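Local structure of 450aa long hypothetical fmu protein (Pyrococcus horikoshii, 2YXL) at residues 290-294 and 315-319; 62-66 and 152-156. The protein probably methylates carbon 5 of cytosines in RNA, using S-adenosyl-L-methionine as methyl donor, and is held here with the cofactor analogue sinefungin. One frame throughout, in Å; residues are numbered along the deposited sequence.

Interaction 1: 290-294 and 315-319; sequences FDVDK and LVKDA. With SFG (sinefungin), chain B.
Phe290 and Leu315 pair in parallel at the ends of strands 286-290 and 312-315, and Asp291 N gives a weak 3.4 Å hydrogen bond to Leu315 O. The side chains of Phe290 and Leu315 lie side by side on one face of the sheet, Phe290 CZ approaching Leu315 CD1 at 3.7 Å. One residue on, Val316 directs its CA-H at Asp291 O, while its CG1 meets the bent chain of Lys294. Both strands belong to the Rossmann-like sheet of class I methyltransferases, where the cofactor binds at the C-terminal ends of the parallel strands. The Asp291 carboxylate takes one ribose hydroxyl on each oxygen, OD1 from sinefungin O3' and OD2 from O2', both at 2.8 Å; CG anti to N (chi1 -156°) sets it against the ribose. OD2 also accepts Asp293 N through its anti lone pair, an Asx turn, and OD1 accepts Ala269 N. An asparagine here would probably turn its NH2 to one hydroxyl and one backbone N-H, leaving both without their acceptor. Both Val292 methyls pack on the adenine, CG2 3.6 Å from sinefungin C4. Ala319 N donates to sinefungin N1 at 3.1 Å, and N6 reaches Asp318 OD1 weakly, while Asp318 OD2 pairs with Arg320.

Interaction 2: 62-66 and 152-156; sequences KKQGL and EWKYL
Helix 47-75 packs against the C-terminal end of helix 147-155 through an apolar contact in which Leu66 lies over the indole of Trp153. Leu66 CD2 sits 3.8 Å from the centroid of the five-membered ring and 12° off its normal, a CH-pi contact, while CB of the same leucine lies over the benzene part, 3.7 Å from Trp153 CZ2. The two side chains run past each other in opposite directions, which spreads the leucine along the indole. Its other methyl, CD1, rests 3.7 Å from Glu152 O and 4.0 Å from Leu156 CD2. Leu156, the first residue to leave the helix, has positive phi (55°), and its side chain points back at helix 47-75. There its methyls meet two lysines by their aliphatic parts: CD1 is 3.8 Å from Lys62 CG, and Lys63 brings CE to within 4.0 Å of Leu156 CD1. Lys63 remains extended beyond CG, carrying NZ past the leucine to a salt bridge with Asp59 and a cation-pi contact with Phe99, whereas Lys62 bends at chi3 (61°) and its NZ bonds Asn181 O. Helix 352-355 of the methyltransferase region borders the contact, where Arg353 donates to Leu156 O and Trp354 to Lys62 O.

Overall arrangement
From the N terminus, interaction 2 comes first: helix 47-75 meets helix 147-155 after a long, largely helical excursion that includes helices 84-99, 104-121 and 124-138, so the contact closes that part of the all-helical N-terminal region. The chain then passes through the four-stranded antiparallel sheet before entering the methyltransferase fold. There interaction 1 closes a much shorter loop, a beta-alpha-beta crossover through helix 294-306 that brings the ends of parallel strands 286-290 and 312-315 together at the cofactor. The two loops are in series, neither nested nor crossing. Their centres lie 36 Å apart, on opposite sides of the chain's centre, and their nearest atoms about 20 Å.

Interaction 1: 290-294 and 315-319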
loop_
_atom_site.group_PDB
_atom_site.type_symbol
_atom_site.label_atom_id
_atom_site.label_comp_id
_atom_site.label_asym_id
_atom_site.label_seq_id
_atom_site.Cartn_x
_atom_site.Cartn_y
_atom_site.Cartn_z
ATOM N N PHE A 290 0.526 18.963 6.241
ATOM C CA PHE A 290 1.980 18.944 6.095
ATOM C C PHE A 290 2.471 17.694 5.376
ATOM O O PHE A 290 1.996 16.589 5.647
ATOM C CB PHE A 290 2.655 19.027 7.467
ATOM C CG PHE A 290 2.459 20.340 8.170
ATOM C CD1 PHE A 290 1.354 20.547 8.994
ATOM C CD2 PHE A 290 3.386 21.367 8.023
ATOM C CE1 PHE A 290 1.170 21.761 9.651
ATOM C CE2 PHE A 290 3.211 22.585 8.677
ATOM C CZ PHE A 290 2.101 22.782 9.492
ATOM N N ASP A 291 3.424 17.879 4.462
ATOM C CA ASP A 291 4.138 16.770 3.822
ATOM C C ASP A 291 5.432 17.243 3.155
ATOM O O ASP A 291 5.438 18.245 2.437
ATOM C CB ASP A 291 3.252 16.044 2.806
ATOM C CG ASP A 291 3.693 14.611 2.571
ATOM O OD1 ASP A 291 2.984 13.696 3.037
ATOM O OD2 ASP A 291 4.748 14.399 1.932
ATOM N N VAL A 292 6.518 16.509 3.389
ATOM C CA VAL A 292 7.832 16.857 2.831
ATOM C C VAL A 292 7.941 16.578 1.332
ATOM O O VAL A 292 8.751 17.197 0.637
ATOM C CB VAL A 292 9.004 16.151 3.574
ATOM C CG1 VAL A 292 9.236 16.785 4.936
ATOM C CG2 VAL A 292 8.768 14.643 3.697
ATOM N N ASP A 293 7.123 15.648 0.844
ATOM C CA ASP A 293 7.160 15.240 -0.555
ATOM C C ASP A 293 6.282 16.146 -1.414
ATOM O O ASP A 293 5.056 16.154 -1.276
ATOM C CB ASP A 293 6.740 13.773 -0.692
ATOM C CG ASP A 293 7.198 13.154 -1.999
ATOM O OD1 ASP A 293 6.573 13.435 -3.045
ATOM O OD2 ASP A 293 8.177 12.376 -1.979
ATOM N N LYS A 294 6.926 16.909 -2.296
ATOM C CA LYS A 294 6.249 17.854 -3.187
ATOM C C LYS A 294 5.414 17.129 -4.244
ATOM O O LYS A 294 4.350 17.611 -4.643
ATOM C CB LYS A 294 7.284 18.770 -3.861
ATOM C CG LYS A 294 6.708 19.969 -4.628
ATOM C CD LYS A 294 6.488 21.199 -3.740
ATOM C CE LYS A 294 7.692 22.145 -3.744
ATOM N NZ LYS A 294 8.853 21.635 -2.957
ATOM N N LEU A 315 0.886 22.672 3.146
ATOM C CA LEU A 315 2.190 23.210 3.521
ATOM C C LEU A 315 3.306 22.188 3.313
ATOM O O LEU A 315 3.447 21.235 4.084
ATOM C CB LEU A 315 2.171 23.705 4.974
ATOM C CG LEU A 315 1.431 25.012 5.280
ATOM C CD1 LEU A 315 1.045 25.077 6.747
ATOM C CD2 LEU A 315 2.259 26.231 4.880
ATOM N N VAL A 316 4.097 22.402 2.263
ATOM C CA VAL A 316 5.210 21.517 1.922
ATOM C C VAL A 316 6.417 21.826 2.813
ATOM O O VAL A 316 7.395 22.438 2.375
ATOM C CB VAL A 316 5.596 21.623 0.419
ATOM C CG1 VAL A 316 6.508 20.468 0.013
ATOM C CG2 VAL A 316 4.352 21.651 -0.462
ATOM N N LYS A 317 6.327 21.408 4.073
ATOM C CA LYS A 317 7.381 21.642 5.057
ATOM C C LYS A 317 7.577 20.430 5.961
ATOM O O LYS A 317 6.725 19.540 6.016
ATOM C CB LYS A 317 7.069 22.882 5.908
ATOM C CG LYS A 317 7.522 24.212 5.305
ATOM C CD LYS A 317 6.400 24.908 4.537
ATOM C CE LYS A 317 6.919 26.097 3.734
ATOM N NZ LYS A 317 7.385 27.221 4.595
ATOM N N ASP A 318 8.709 20.404 6.663
ATOM C CA ASP A 318 8.984 19.391 7.674
ATOM C C ASP A 318 7.988 19.543 8.820
ATOM O O ASP A 318 7.756 20.650 9.307
ATOM C CB ASP A 318 10.422 19.533 8.187
ATOM C CG ASP A 318 10.888 18.327 8.988
ATOM O OD1 ASP A 318 10.090 17.760 9.761
ATOM O OD2 ASP A 318 12.071 17.950 8.851
ATOM N N ALA A 319 7.399 18.426 9.240
ATOM C CA ALA A 319 6.354 18.443 10.264
ATOM C C ALA A 319 6.903 18.463 11.692
ATOM O O ALA A 319 6.135 18.585 12.651
ATOM C CB ALA A 319 5.394 17.281 10.068
HETATM N N SFG B . -2.032 10.266 5.818
HETATM C CA SFG B . -1.771 10.009 4.391
HETATM C C SFG B . -3.072 9.574 3.685
HETATM O O SFG B . -3.140 9.751 2.450
HETATM O OXT SFG B . -3.978 9.085 4.393
HETATM C CB SFG B . -0.661 8.951 4.234
HETATM C CG SFG B . 0.683 9.471 4.778
HETATM C CD SFG B . 1.840 8.482 4.563
HETATM N NE SFG B . 1.563 7.256 5.326
HETATM C "C5'" SFG B . 3.191 9.039 5.063
HETATM C "C4'" SFG B . 3.554 10.441 4.512
HETATM O "O4'" SFG B . 4.397 11.058 5.514
HETATM C "C3'" SFG B . 4.396 10.417 3.224
HETATM O "O3'" SFG B . 3.694 11.132 2.199
HETATM C "C2'" SFG B . 5.695 11.146 3.602
HETATM O "O2'" SFG B . 6.132 12.012 2.547
HETATM C "C1'" SFG B . 5.240 11.979 4.796
HETATM N N9 SFG B . 6.336 12.416 5.709
HETATM C C8 SFG B . 7.348 11.669 6.158
HETATM N N7 SFG B . 8.121 12.398 6.964
HETATM C C5 SFG B . 7.600 13.619 7.031
HETATM C C6 SFG B . 7.959 14.787 7.699
HETATM N N6 SFG B . 9.042 14.824 8.474
HETATM N N1 SFG B . 7.194 15.884 7.551
HETATM C C2 SFG B . 6.113 15.861 6.782
HETATM N N3 SFG B . 5.745 14.763 6.132
HETATM C C4 SFG B . 6.464 13.632 6.237
#

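Interaction 2: 62-66 and 152-156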
loop_
_atom_site.group_PDB
_atom_site.type_symbol
_atom_site.label_atom_id
_atom_site.label_comp_id
_atom_site.label_asym_id
_atom_site.label_seq_id
_atom_site.Cartn_x
_atom_site.Cartn_y
_atom_site.Cartn_z
ATOM N N LYS A 62 4.672 -10.776 -4.785
ATOM C CA LYS A 62 4.542 -11.616 -3.597
ATOM C C LYS A 62 5.745 -12.538 -3.372
ATOM O O LYS A 62 6.179 -12.719 -2.234
ATOM C CB LYS A 62 3.241 -12.420 -3.692
ATOM C CG LYS A 62 2.872 -13.250 -2.478
ATOM C CD LYS A 62 1.392 -13.640 -2.497
ATOM C CE LYS A 62 1.019 -14.495 -3.714
ATOM N NZ LYS A 62 -0.455 -14.775 -3.773
ATOM N N LYS A 63 6.287 -13.097 -4.453
ATOM C CA LYS A 63 7.361 -14.091 -4.364
ATOM C C LYS A 63 8.733 -13.540 -4.774
ATOM O O LYS A 63 9.684 -14.306 -4.967
ATOM C CB LYS A 63 7.019 -15.309 -5.226
ATOM C CG LYS A 63 5.697 -15.961 -4.885
ATOM C CD LYS A 63 5.295 -16.957 -5.956
ATOM C CE LYS A 63 4.007 -17.669 -5.584
ATOM N NZ LYS A 63 3.512 -18.494 -6.718
ATOM N N GLN A 64 8.824 -12.214 -4.884
ATOM C CA GLN A 64 9.994 -11.529 -5.437
ATOM C C GLN A 64 11.321 -12.060 -4.900
ATOM O O GLN A 64 12.223 -12.400 -5.677
ATOM C CB GLN A 64 9.888 -10.024 -5.184
ATOM C CG GLN A 64 10.732 -9.169 -6.110
ATOM C CD GLN A 64 10.867 -7.738 -5.624
ATOM O OE1 GLN A 64 10.418 -6.804 -6.287
ATOM N NE2 GLN A 64 11.488 -7.560 -4.462
ATOM N N GLY A 65 11.425 -12.137 -3.575
ATOM C CA GLY A 65 12.646 -12.584 -2.910
ATOM C C GLY A 65 13.008 -14.024 -3.208
ATOM O O GLY A 65 14.186 -14.379 -3.261
ATOM N N LEU A 66 11.989 -14.853 -3.403
ATOM C CA LEU A 66 12.193 -16.260 -3.716
ATOM C C LEU A 66 12.584 -16.428 -5.184
ATOM O O LEU A 66 13.485 -17.208 -5.511
ATOM C CB LEU A 66 10.942 -17.070 -3.365
ATOM C CG LEU A 66 10.584 -17.128 -1.872
ATOM C CD1 LEU A 66 9.128 -17.541 -1.656
ATOM C CD2 LEU A 66 11.528 -18.053 -1.105
ATOM N N GLU A 152 10.236 -20.452 4.314
ATOM C CA GLU A 152 10.084 -19.252 3.493
ATOM C C GLU A 152 9.157 -19.476 2.302
ATOM O O GLU A 152 8.454 -18.559 1.885
ATOM C CB GLU A 152 11.445 -18.741 3.011
ATOM C CG GLU A 152 12.292 -18.074 4.091
ATOM C CD GLU A 152 13.521 -17.370 3.534
ATOM O OE1 GLU A 152 13.936 -16.349 4.123
ATOM O OE2 GLU A 152 14.074 -17.829 2.509
ATOM N N TRP A 153 9.158 -20.696 1.766
ATOM C CA TRP A 153 8.293 -21.053 0.640
ATOM C C TRP A 153 6.821 -21.267 1.015
ATOM O O TRP A 153 5.940 -21.090 0.175
ATOM C CB TRP A 153 8.838 -22.273 -0.105
ATOM C CG TRP A 153 9.858 -21.927 -1.153
ATOM C CD1 TRP A 153 11.210 -22.111 -1.078
ATOM C CD2 TRP A 153 9.608 -21.330 -2.435
ATOM N NE1 TRP A 153 11.817 -21.669 -2.231
ATOM C CE2 TRP A 153 10.858 -21.185 -3.080
ATOM C CE3 TRP A 153 8.449 -20.904 -3.099
ATOM C CZ2 TRP A 153 10.983 -20.635 -4.360
ATOM C CZ3 TRP A 153 8.574 -20.355 -4.370
ATOM C CH2 TRP A 153 9.833 -20.227 -4.988
ATOM N N LYS A 154 6.555 -21.643 2.264
ATOM C CA LYS A 154 5.176 -21.828 2.715
ATOM C C LYS A 154 4.459 -20.505 2.981
ATOM O O LYS A 154 3.285 -20.354 2.636
ATOM C CB LYS A 154 5.097 -22.739 3.946
ATOM C CG LYS A 154 4.952 -24.215 3.604
ATOM C CD LYS A 154 4.267 -24.988 4.730
ATOM C CE LYS A 154 3.973 -26.425 4.315
ATOM N NZ LYS A 154 3.232 -27.178 5.367
ATOM N N TYR A 155 5.161 -19.555 3.594
ATOM C CA TYR A 155 4.567 -18.259 3.913
ATOM C C TYR A 155 4.806 -17.210 2.831
ATOM O O TYR A 155 4.182 -16.147 2.851
ATOM C CB TYR A 155 5.075 -17.736 5.261
ATOM C CG TYR A 155 4.663 -18.551 6.472
ATOM C CD1 TYR A 155 5.381 -18.459 7.661
ATOM C CD2 TYR A 155 3.563 -19.411 6.434
ATOM C CE1 TYR A 155 5.016 -19.197 8.784
ATOM C CE2 TYR A 155 3.193 -20.157 7.551
ATOM C CZ TYR A 155 3.925 -20.042 8.722
ATOM O OH TYR A 155 3.575 -20.771 9.834
ATOM N N LEU A 156 5.699 -17.519 1.891
ATOM C CA LEU A 156 6.140 -16.573 0.857
ATOM C C LEU A 156 6.662 -15.282 1.496
ATOM O O LEU A 156 6.230 -14.181 1.153
ATOM C CB LEU A 156 5.027 -16.295 -0.171
ATOM C CG LEU A 156 4.309 -17.485 -0.832
ATOM C CD1 LEU A 156 3.176 -17.010 -1.734
ATOM C CD2 LEU A 156 5.267 -18.383 -1.606
#